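Local coordinates for amino acid adenylation domain-containing protein (Bacillus stratosphericus LAMA 585, PDB 6ULY) that probably activates an alpha-keto acid, such as 4-methyl-2-oxopentanoate, as its acyl adenylate for nonribosomal depsipeptide synthesis, at residues N272-E282 and R557-E566; T33-E41 and L257-A265. All blocks are in the same frame, centred on the assembly; numbering follows the deposited sequence.

Contact 1: N272-E282 and R557-E566; sequences NFAFAMINDYE and RAQLKTRWQE. With SO4 (sulfate ion), chain P.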
loop_
_atom_site.group_PDB
_atom_site.type_symbol
_atom_site.label_atom_id
_atom_site.label_comp_id
_atom_site.label_asym_id
_atom_site.label_seq_id
_atom_site.Cartn_x
_atom_site.Cartn_y
_atom_site.Cartn_z
ATOM N N ASN A 272 -19.430 -14.554 4.625
ATOM C CA ASN A 272 -20.817 -14.336 4.229
ATOM C C ASN A 272 -21.097 -14.832 2.812
ATOM O O ASN A 272 -22.237 -15.198 2.502
ATOM C CB ASN A 272 -21.163 -12.853 4.347
ATOM C CG ASN A 272 -22.647 -12.590 4.205
ATOM O OD1 ASN A 272 -23.425 -12.850 5.126
ATOM N ND2 ASN A 272 -23.048 -12.071 3.049
ATOM N N PHE A 273 -20.081 -14.855 1.942
ATOM C CA PHE A 273 -20.314 -15.242 0.553
ATOM C C PHE A 273 -20.793 -16.685 0.454
ATOM O O PHE A 273 -21.622 -17.015 -0.404
ATOM C CB PHE A 273 -19.041 -15.044 -0.282
ATOM C CG PHE A 273 -17.993 -16.110 -0.072
ATOM C CD1 PHE A 273 -16.925 -15.887 0.775
ATOM C CD2 PHE A 273 -18.068 -17.326 -0.737
ATOM C CE1 PHE A 273 -15.961 -16.861 0.971
ATOM C CE2 PHE A 273 -17.110 -18.301 -0.541
ATOM C CZ PHE A 273 -16.055 -18.067 0.315
ATOM N N ALA A 274 -20.275 -17.564 1.314
ATOM C CA ALA A 274 -20.682 -18.962 1.264
ATOM C C ALA A 274 -22.163 -19.107 1.582
ATOM O O ALA A 274 -22.867 -19.903 0.950
ATOM C CB ALA A 274 -19.839 -19.792 2.230
ATOM N N PHE A 275 -22.657 -18.338 2.555
ATOM C CA PHE A 275 -24.084 -18.358 2.849
ATOM C C PHE A 275 -24.885 -17.877 1.649
ATOM O O PHE A 275 -25.935 -18.445 1.323
ATOM C CB PHE A 275 -24.385 -17.496 4.073
ATOM C CG PHE A 275 -23.756 -18.003 5.343
ATOM C CD1 PHE A 275 -22.421 -17.752 5.621
ATOM C CD2 PHE A 275 -24.502 -18.723 6.265
ATOM C CE1 PHE A 275 -21.840 -18.216 6.785
ATOM C CE2 PHE A 275 -23.924 -19.189 7.433
ATOM C CZ PHE A 275 -22.593 -18.933 7.694
ATOM N N ALA A 276 -24.400 -16.837 0.972
ATOM C CA ALA A 276 -25.089 -16.352 -0.218
ATOM C C ALA A 276 -25.024 -17.373 -1.346
ATOM O O ALA A 276 -25.985 -17.523 -2.109
ATOM C CB ALA A 276 -24.488 -15.022 -0.663
ATOM N N MET A 277 -23.900 -18.084 -1.471
ATOM C CA MET A 277 -23.795 -19.113 -2.499
ATOM C C MET A 277 -24.842 -20.199 -2.287
ATOM O O MET A 277 -25.494 -20.637 -3.241
ATOM C CB MET A 277 -22.389 -19.718 -2.504
ATOM C CG MET A 277 -21.314 -18.811 -3.072
ATOM S SD MET A 277 -19.671 -19.565 -3.075
ATOM C CE MET A 277 -19.803 -20.681 -4.465
ATOM N N ILE A 278 -25.023 -20.641 -1.040
ATOM C CA ILE A 278 -26.039 -21.650 -0.746
ATOM C C ILE A 278 -27.427 -21.121 -1.087
ATOM O O ILE A 278 -28.262 -21.841 -1.647
ATOM C CB ILE A 278 -25.943 -22.090 0.727
ATOM C CG1 ILE A 278 -24.608 -22.791 0.994
ATOM C CG2 ILE A 278 -27.102 -23.009 1.092
ATOM C CD1 ILE A 278 -24.533 -24.205 0.453
ATOM N N ASN A 279 -27.695 -19.853 -0.761
ATOM C CA ASN A 279 -28.998 -19.273 -1.071
ATOM C C ASN A 279 -29.280 -19.284 -2.569
ATOM O O ASN A 279 -30.447 -19.300 -2.978
ATOM C CB ASN A 279 -29.084 -17.846 -0.531
ATOM C CG ASN A 279 -29.097 -17.799 0.983
ATOM O OD1 ASN A 279 -29.360 -18.803 1.642
ATOM N ND2 ASN A 279 -28.820 -16.628 1.543
ATOM N N ASP A 280 -28.236 -19.270 -3.401
ATOM C CA ASP A 280 -28.439 -19.318 -4.844
ATOM C C ASP A 280 -28.987 -20.657 -5.314
ATOM O O ASP A 280 -29.357 -20.776 -6.486
ATOM C CB ASP A 280 -27.128 -19.028 -5.580
ATOM C CG ASP A 280 -26.650 -17.598 -5.397
ATOM O OD1 ASP A 280 -27.488 -16.703 -5.146
ATOM O OD2 ASP A 280 -25.426 -17.370 -5.513
ATOM N N TYR A 281 -29.044 -21.662 -4.437
ATOM C CA TYR A 281 -29.481 -23.007 -4.784
ATOM C C TYR A 281 -30.827 -23.354 -4.154
ATOM O O TYR A 281 -31.066 -24.508 -3.795
ATOM C CB TYR A 281 -28.435 -24.035 -4.354
ATOM C CG TYR A 281 -27.167 -24.039 -5.174
ATOM C CD1 TYR A 281 -26.979 -24.962 -6.196
ATOM C CD2 TYR A 281 -26.148 -23.132 -4.917
ATOM C CE1 TYR A 281 -25.816 -24.975 -6.948
ATOM C CE2 TYR A 281 -24.983 -23.136 -5.660
ATOM C CZ TYR A 281 -24.821 -24.057 -6.674
ATOM O OH TYR A 281 -23.662 -24.062 -7.416
ATOM N N GLU A 282 -31.722 -22.372 -4.007
ATOM C CA GLU A 282 -32.989 -22.651 -3.338
ATOM C C GLU A 282 -33.808 -23.684 -4.104
ATOM O O GLU A 282 -34.509 -24.503 -3.498
ATOM C CB GLU A 282 -33.795 -21.366 -3.156
ATOM C CG GLU A 282 -34.309 -20.749 -4.442
ATOM C CD GLU A 282 -35.204 -19.553 -4.187
ATOM O OE1 GLU A 282 -35.747 -19.445 -3.067
ATOM O OE2 GLU A 282 -35.361 -18.721 -5.104
ATOM N N ARG A 557 -32.096 -11.849 -7.855
ATOM C CA ARG A 557 -32.571 -11.989 -6.483
ATOM C C ARG A 557 -31.480 -11.740 -5.451
ATOM O O ARG A 557 -31.782 -11.281 -4.343
ATOM C CB ARG A 557 -33.153 -13.390 -6.267
ATOM C CG ARG A 557 -34.625 -13.412 -5.863
ATOM C CD ARG A 557 -35.533 -13.831 -7.013
ATOM N NE ARG A 557 -35.166 -15.136 -7.558
ATOM C CZ ARG A 557 -35.419 -16.297 -6.962
ATOM N NH1 ARG A 557 -36.040 -16.325 -5.789
ATOM N NH2 ARG A 557 -35.045 -17.433 -7.535
ATOM N N ALA A 558 -30.226 -12.041 -5.778
ATOM C CA ALA A 558 -29.126 -11.821 -4.851
ATOM C C ALA A 558 -28.712 -10.356 -4.854
ATOM O O ALA A 558 -28.586 -9.733 -5.914
ATOM C CB ALA A 558 -27.933 -12.704 -5.219
ATOM N N GLN A 559 -28.502 -9.808 -3.660
ATOM C CA GLN A 559 -28.110 -8.412 -3.530
ATOM C C GLN A 559 -26.780 -8.167 -4.241
ATOM O O GLN A 559 -26.000 -9.088 -4.499
ATOM C CB GLN A 559 -28.009 -8.024 -2.054
ATOM C CG GLN A 559 -27.787 -6.537 -1.805
ATOM C CD GLN A 559 -27.859 -6.172 -0.334
ATOM O OE1 GLN A 559 -28.440 -6.903 0.471
ATOM N NE2 GLN A 559 -27.267 -5.038 0.026
ATOM N N LEU A 560 -26.527 -6.896 -4.565
ATOM C CA LEU A 560 -25.322 -6.547 -5.312
ATOM C C LEU A 560 -24.075 -6.707 -4.449
ATOM O O LEU A 560 -23.077 -7.292 -4.888
ATOM C CB LEU A 560 -25.438 -5.119 -5.850
ATOM C CG LEU A 560 -24.437 -4.651 -6.915
ATOM C CD1 LEU A 560 -23.098 -4.270 -6.294
ATOM C CD2 LEU A 560 -24.239 -5.709 -7.997
ATOM N N LYS A 561 -24.109 -6.189 -3.218
ATOM C CA LYS A 561 -22.986 -6.390 -2.306
ATOM C C LYS A 561 -22.713 -7.873 -2.082
ATOM O O LYS A 561 -21.559 -8.268 -1.873
ATOM C CB LYS A 561 -23.263 -5.698 -0.970
ATOM C CG LYS A 561 -22.127 -5.802 0.044
ATOM C CD LYS A 561 -20.890 -5.041 -0.414
ATOM C CE LYS A 561 -19.795 -5.066 0.644
ATOM N NZ LYS A 561 -18.659 -4.156 0.305
ATOM N N THR A 562 -23.755 -8.704 -2.125
ATOM C CA THR A 562 -23.594 -10.136 -1.905
ATOM C C THR A 562 -23.019 -10.845 -3.126
ATOM O O THR A 562 -22.266 -11.813 -2.974
ATOM C CB THR A 562 -24.944 -10.748 -1.509
ATOM O OG1 THR A 562 -24.997 -10.898 -0.085
ATOM C CG2 THR A 562 -25.174 -12.101 -2.178
ATOM N N ARG A 563 -23.358 -10.391 -4.336
ATOM C CA ARG A 563 -22.825 -11.031 -5.534
ATOM C C ARG A 563 -21.331 -10.766 -5.684
ATOM O O ARG A 563 -20.582 -11.646 -6.124
ATOM C CB ARG A 563 -23.585 -10.546 -6.770
ATOM C CG ARG A 563 -23.001 -11.034 -8.088
ATOM C CD ARG A 563 -23.864 -10.624 -9.271
ATOM N NE ARG A 563 -23.208 -10.892 -10.549
ATOM C CZ ARG A 563 -23.104 -12.097 -11.104
ATOM N NH1 ARG A 563 -23.606 -13.161 -10.491
ATOM N NH2 ARG A 563 -22.491 -12.238 -12.271
ATOM N N TRP A 564 -20.879 -9.560 -5.325
ATOM C CA TRP A 564 -19.455 -9.254 -5.420
ATOM C C TRP A 564 -18.645 -10.020 -4.382
ATOM O O TRP A 564 -17.492 -10.379 -4.642
ATOM C CB TRP A 564 -19.231 -7.748 -5.277
ATOM C CG TRP A 564 -19.701 -6.962 -6.468
ATOM C CD1 TRP A 564 -20.332 -7.450 -7.576
ATOM C CD2 TRP A 564 -19.570 -5.550 -6.671
ATOM N NE1 TRP A 564 -20.605 -6.431 -8.454
ATOM C CE2 TRP A 564 -20.148 -5.253 -7.923
ATOM C CE3 TRP A 564 -19.024 -4.507 -5.916
ATOM C CZ2 TRP A 564 -20.193 -3.959 -8.437
ATOM C CZ3 TRP A 564 -19.069 -3.223 -6.428
ATOM C CH2 TRP A 564 -19.652 -2.960 -7.675
ATOM N N GLN A 565 -19.224 -10.278 -3.206
ATOM C CA GLN A 565 -18.572 -11.166 -2.249
ATOM C C GLN A 565 -18.332 -12.543 -2.859
ATOM O O GLN A 565 -17.293 -13.167 -2.614
ATOM C CB GLN A 565 -19.418 -11.295 -0.983
ATOM C CG GLN A 565 -19.351 -10.111 -0.044
ATOM C CD GLN A 565 -20.178 -10.334 1.209
ATOM O OE1 GLN A 565 -21.014 -11.240 1.261
ATOM N NE2 GLN A 565 -19.946 -9.512 2.229
ATOM N N GLU A 566 -19.289 -13.034 -3.655
ATOM C CA GLU A 566 -19.144 -14.351 -4.267
ATOM C C GLU A 566 -18.093 -14.339 -5.371
ATOM O O GLU A 566 -17.366 -15.324 -5.555
ATOM C CB GLU A 566 -20.488 -14.823 -4.826
ATOM C CG GLU A 566 -21.593 -14.945 -3.790
ATOM C CD GLU A 566 -22.923 -15.360 -4.398
ATOM O OE1 GLU A 566 -22.926 -15.890 -5.530
ATOM O OE2 GLU A 566 -23.969 -15.152 -3.746
HETATM S S SO4 P . -16.653 -7.060 2.460
HETATM O O1 SO4 P . -16.138 -7.210 3.766
HETATM O O2 SO4 P . -16.173 -5.843 1.930
HETATM O O3 SO4 P . -16.238 -8.118 1.620
HETATM O O4 SO4 P . -18.064 -7.010 2.472
#
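N272 and Q565 meet through their side-chain amides where helix 272-279 crosses helix 560-566, the two short axes 8.5 Å apart at -105°; the latter continues as the chain's last helix. As in other ANL adenylation enzymes, the small C-terminal part probably meets the large N-terminal one here, and the Q565 side chain lies about 7 Å from the bound keto acyl adenylate. ND2 of N272 gives a nearly straight hydrogen bond to OE1 of Q565 (2.8 Å), onto a carbonyl lone pair, the two amides turned 69° apart. A chi1 of -169° swings the N272 amide out toward the neighbouring helix. The other atom of the Q565 amide, NE2, donates to O4 of a sulfate (3.1 Å), probably from the crystallisation liquor, and to O of A304, so both polar atoms are held. Around this bond the packing is tight. CB of F273 lies on CB of Q565 (3.8 Å), and CB of A276 presses on CG2 of T562 at 3.4 Å, closer than usual.

The side toward D280 and R557 is looser and more open to solvent. Here E566 slides past M277, and its OE1 comes within 2.9 Å of OD2 of D280, two acceptors facing each other. Farther out, the syn lone pair of E282 OE2 takes a short but bent bond from NH1 of R557 (2.6 Å), NH2 adds a weak one, and OE1 pairs with R312. Neutral amides thus fix the inner side and a salt bridge the rim, whereas the D280-E566 approach suggests a shared proton.

Contact 2: T33-E41 and L257-A265; sequences TYIVNSKNE and LDWMDRYRA. With SO4 (sulfate ion), chain O.
I35, at the end of strand 31-35, lays its CD1 on W259 of helix 255-262, a case of a helix covering the edge region of the nine-stranded mixed sheet in the AMP-binding fold. The apolar contacts come first. CD1 sits over the five-membered ring of the indole, 3.4 Å from its centroid and 16° off the ring normal, a CH-pi contact; the same methyl also reaches CE2 of Y263 at 3.5 Å. One methyl thus touches both rings, over a face of W259 and obliquely at Y263.

Polar bonds tie the helix end to the turn joining strands 31-35 and 41-45. The R262 chain, extended from CG to NE, leaves the helix at a chi1 of 165° and carries its guanidinium to the turn. NH1 bonds O of N37 at 2.8 Å, tilted from the carbonyl plane; NH2 adds weak bonds to O of N37 and O of N40. O of S38 stands over one guanidinium face, CE2 of Y263 over the opposite one. OD1 of N37 holds the turn itself, in an Asx turn through N of K39, extended to an Asx motif by N of N40.

Charge enters twice. A sulfate, probably from the crystallisation liquor, takes OG of S38 on its O4 and also binds R255, and E41 makes a long salt bridge to R262. At the Y263 ring edge, OH approaches OE1 of E41 to 2.3 Å, shorter than a normal hydrogen bond and doubtful in its exact length.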
loop_
_atom_site.group_PDB
_atom_site.type_symbol
_atom_site.label_atom_id
_atom_site.label_comp_id
_atom_site.label_asym_id
_atom_site.label_seq_id
_atom_site.Cartn_x
_atom_site.Cartn_y
_atom_site.Cartn_z
ATOM N N THR A 33 -11.016 -36.091 10.460
ATOM C CA THR A 33 -11.513 -36.855 9.323
ATOM C C THR A 33 -11.454 -35.962 8.093
ATOM O O THR A 33 -12.088 -34.903 8.062
ATOM C CB THR A 33 -12.940 -37.355 9.557
ATOM O OG1 THR A 33 -13.131 -37.644 10.946
ATOM C CG2 THR A 33 -13.188 -38.616 8.758
ATOM N N TYR A 34 -10.691 -36.391 7.092
ATOM C CA TYR A 34 -10.507 -35.643 5.857
ATOM C C TYR A 34 -11.421 -36.217 4.781
ATOM O O TYR A 34 -11.335 -37.406 4.456
ATOM C CB TYR A 34 -9.047 -35.705 5.413
ATOM C CG TYR A 34 -8.085 -35.268 6.487
ATOM C CD1 TYR A 34 -7.765 -33.927 6.652
ATOM C CD2 TYR A 34 -7.501 -36.192 7.343
ATOM C CE1 TYR A 34 -6.889 -33.519 7.632
ATOM C CE2 TYR A 34 -6.619 -35.793 8.331
ATOM C CZ TYR A 34 -6.319 -34.448 8.467
ATOM O OH TYR A 34 -5.444 -34.029 9.440
ATOM N N ILE A 35 -12.288 -35.373 4.231
ATOM C CA ILE A 35 -13.222 -35.805 3.198
ATOM C C ILE A 35 -12.487 -35.908 1.871
ATOM O O ILE A 35 -11.726 -35.008 1.493
ATOM C CB ILE A 35 -14.414 -34.838 3.098
ATOM C CG1 ILE A 35 -15.119 -34.746 4.455
ATOM C CG2 ILE A 35 -15.371 -35.293 1.990
ATOM C CD1 ILE A 35 -16.429 -33.981 4.436
ATOM N N VAL A 36 -12.709 -37.011 1.160
ATOM C CA VAL A 36 -12.183 -37.202 -0.181
ATOM C C VAL A 36 -13.278 -37.073 -1.232
ATOM O O VAL A 36 -13.071 -36.447 -2.274
ATOM C CB VAL A 36 -11.466 -38.565 -0.297
ATOM C CG1 VAL A 36 -10.945 -38.778 -1.711
ATOM C CG2 VAL A 36 -10.331 -38.658 0.716
ATOM N N ASN A 37 -14.446 -37.650 -0.973
ATOM C CA ASN A 37 -15.598 -37.527 -1.858
ATOM C C ASN A 37 -16.835 -37.948 -1.070
ATOM O O ASN A 37 -16.773 -38.154 0.148
ATOM C CB ASN A 37 -15.405 -38.357 -3.133
ATOM C CG ASN A 37 -15.112 -39.816 -2.843
ATOM O OD1 ASN A 37 -15.955 -40.536 -2.309
ATOM N ND2 ASN A 37 -13.913 -40.262 -3.203
ATOM N N SER A 38 -17.966 -38.082 -1.767
ATOM C CA SER A 38 -19.226 -38.387 -1.098
ATOM C C SER A 38 -19.205 -39.740 -0.393
ATOM O O SER A 38 -20.016 -39.963 0.513
ATOM C CB SER A 38 -20.372 -38.353 -2.109
ATOM O OG SER A 38 -20.229 -39.385 -3.072
ATOM N N LYS A 39 -18.307 -40.642 -0.783
ATOM C CA LYS A 39 -18.233 -41.979 -0.205
ATOM C C LYS A 39 -17.008 -42.203 0.667
ATOM O O LYS A 39 -17.105 -42.884 1.689
ATOM C CB LYS A 39 -18.238 -43.035 -1.318
ATOM C CG LYS A 39 -19.493 -43.055 -2.175
ATOM C CD LYS A 39 -19.139 -43.202 -3.650
ATOM C CE LYS A 39 -20.348 -43.613 -4.481
ATOM N NZ LYS A 39 -20.038 -43.651 -5.941
ATOM N N ASN A 40 -15.858 -41.649 0.294
ATOM C CA ASN A 40 -14.582 -42.000 0.904
ATOM C C ASN A 40 -14.086 -40.889 1.820
ATOM O O ASN A 40 -14.192 -39.701 1.496
ATOM C CB ASN A 40 -13.533 -42.292 -0.173
ATOM C CG ASN A 40 -13.864 -43.529 -0.985
ATOM O OD1 ASN A 40 -15.033 -43.834 -1.219
ATOM N ND2 ASN A 40 -12.835 -44.252 -1.410
ATOM N N GLU A 41 -13.537 -41.290 2.965
ATOM C CA GLU A 41 -12.942 -40.367 3.918
ATOM C C GLU A 41 -11.649 -40.976 4.441
ATOM O O GLU A 41 -11.434 -42.187 4.362
ATOM C CB GLU A 41 -13.897 -40.061 5.081
ATOM C CG GLU A 41 -14.011 -41.188 6.096
ATOM C CD GLU A 41 -15.257 -41.081 6.957
ATOM O OE1 GLU A 41 -16.099 -40.201 6.679
ATOM O OE2 GLU A 41 -15.403 -41.882 7.905
ATOM N N LEU A 257 -23.994 -28.739 2.800
ATOM C CA LEU A 257 -25.146 -29.399 3.404
ATOM C C LEU A 257 -24.889 -30.891 3.578
ATOM O O LEU A 257 -25.066 -31.438 4.673
ATOM C CB LEU A 257 -26.393 -29.155 2.553
ATOM C CG LEU A 257 -26.774 -27.688 2.341
ATOM C CD1 LEU A 257 -28.152 -27.586 1.699
ATOM C CD2 LEU A 257 -26.736 -26.907 3.645
ATOM N N ASP A 258 -24.457 -31.567 2.508
ATOM C CA ASP A 258 -24.172 -32.998 2.595
ATOM C C ASP A 258 -23.235 -33.297 3.753
ATOM O O ASP A 258 -23.422 -34.275 4.490
ATOM C CB ASP A 258 -23.532 -33.499 1.299
ATOM C CG ASP A 258 -24.393 -33.264 0.088
ATOM O OD1 ASP A 258 -25.568 -32.870 0.246
ATOM O OD2 ASP A 258 -23.879 -33.473 -1.028
ATOM N N TRP A 259 -22.196 -32.475 3.902
ATOM C CA TRP A 259 -21.172 -32.730 4.905
ATOM C C TRP A 259 -21.727 -32.540 6.310
ATOM O O TRP A 259 -21.537 -33.393 7.184
ATOM C CB TRP A 259 -19.975 -31.812 4.657
ATOM C CG TRP A 259 -19.216 -32.114 3.386
ATOM C CD1 TRP A 259 -19.164 -33.308 2.723
ATOM C CD2 TRP A 259 -18.404 -31.201 2.628
ATOM N NE1 TRP A 259 -18.365 -33.199 1.610
ATOM C CE2 TRP A 259 -17.892 -31.916 1.525
ATOM C CE3 TRP A 259 -18.061 -29.852 2.776
ATOM C CZ2 TRP A 259 -17.054 -31.329 0.579
ATOM C CZ3 TRP A 259 -17.228 -29.268 1.830
ATOM C CH2 TRP A 259 -16.736 -30.008 0.746
ATOM N N MET A 260 -22.422 -31.425 6.548
ATOM C CA MET A 260 -23.042 -31.220 7.851
ATOM C C MET A 260 -23.945 -32.389 8.213
ATOM O O MET A 260 -24.011 -32.800 9.375
ATOM C CB MET A 260 -23.841 -29.921 7.858
ATOM C CG MET A 260 -22.986 -28.673 7.947
ATOM S SD MET A 260 -23.883 -27.203 7.426
ATOM C CE MET A 260 -25.149 -27.081 8.682
ATOM N N ASP A 261 -24.646 -32.938 7.223
ATOM C CA ASP A 261 -25.578 -34.031 7.465
ATOM C C ASP A 261 -24.840 -35.346 7.673
ATOM O O ASP A 261 -25.111 -36.077 8.631
ATOM C CB ASP A 261 -26.552 -34.129 6.290
ATOM C CG ASP A 261 -27.348 -35.417 6.292
ATOM O OD1 ASP A 261 -28.502 -35.402 6.772
ATOM O OD2 ASP A 261 -26.814 -36.438 5.812
ATOM N N ARG A 262 -23.876 -35.638 6.799
ATOM C CA ARG A 262 -23.198 -36.930 6.807
ATOM C C ARG A 262 -22.382 -37.142 8.075
ATOM O O ARG A 262 -22.224 -38.283 8.520
ATOM C CB ARG A 262 -22.324 -37.020 5.556
ATOM C CG ARG A 262 -21.262 -38.104 5.498
ATOM C CD ARG A 262 -20.529 -37.939 4.164
ATOM N NE ARG A 262 -19.306 -38.723 4.025
ATOM C CZ ARG A 262 -18.366 -38.472 3.115
ATOM N NH1 ARG A 262 -18.504 -37.452 2.272
ATOM N NH2 ARG A 262 -17.282 -39.233 3.048
ATOM N N TYR A 263 -21.863 -36.070 8.675
ATOM C CA TYR A 263 -21.072 -36.181 9.893
ATOM C C TYR A 263 -21.789 -35.617 11.111
ATOM O O TYR A 263 -21.204 -35.575 12.197
ATOM C CB TYR A 263 -19.724 -35.489 9.703
ATOM C CG TYR A 263 -18.855 -36.170 8.672
ATOM C CD1 TYR A 263 -18.066 -37.263 9.011
ATOM C CD2 TYR A 263 -18.831 -35.728 7.356
ATOM C CE1 TYR A 263 -17.270 -37.891 8.073
ATOM C CE2 TYR A 263 -18.037 -36.351 6.405
ATOM C CZ TYR A 263 -17.260 -37.432 6.767
ATOM O OH TYR A 263 -16.471 -38.050 5.820
ATOM N N ARG A 264 -23.047 -35.209 10.966
ATOM C CA ARG A 264 -23.819 -34.657 12.075
ATOM C C ARG A 264 -23.040 -33.538 12.763
ATOM O O ARG A 264 -22.912 -33.493 13.989
ATOM C CB ARG A 264 -24.204 -35.756 13.067
ATOM C CG ARG A 264 -24.971 -36.908 12.433
ATOM C CD ARG A 264 -25.390 -37.942 13.463
ATOM N NE ARG A 264 -25.072 -39.303 13.033
ATOM C CZ ARG A 264 -25.774 -39.996 12.140
ATOM N NH1 ARG A 264 -26.843 -39.462 11.563
ATOM N NH2 ARG A 264 -25.402 -41.228 11.818
ATOM N N ALA A 265 -22.514 -32.621 11.950
ATOM C CA ALA A 265 -21.693 -31.539 12.471
ATOM C C ALA A 265 -22.502 -30.658 13.411
ATOM O O ALA A 265 -23.671 -30.357 13.158
ATOM C CB ALA A 265 -21.126 -30.703 11.324
HETATM S S SO4 O . -18.733 -36.561 -5.281
HETATM O O1 SO4 O . -18.519 -35.820 -4.071
HETATM O O2 SO4 O . -19.521 -35.776 -6.188
HETATM O O3 SO4 O . -17.467 -36.867 -5.887
HETATM O O4 SO4 O . -19.425 -37.780 -4.979
#

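Overall arrangement
From the N terminus, strand 31-35 turns back into strand 41-45 at the margin of the nine-stranded sheet, and contact 2 closes a loop of 215 residues when helix 255-262 returns to that hairpin. The chain then runs through strand 267-270, inside the same sheet, into helix 272-279, which opens contact 1. That contact closes only after a further 274 residues, when helix 560-570 comes back near the C terminus. The two loops follow in series, neither nested nor crossed, with centres 23 Å apart. Contact 2 joins parts of the AMP-binding region, whereas contact 1 brings the chain's last helix against it, near the bound keto acyl adenylate.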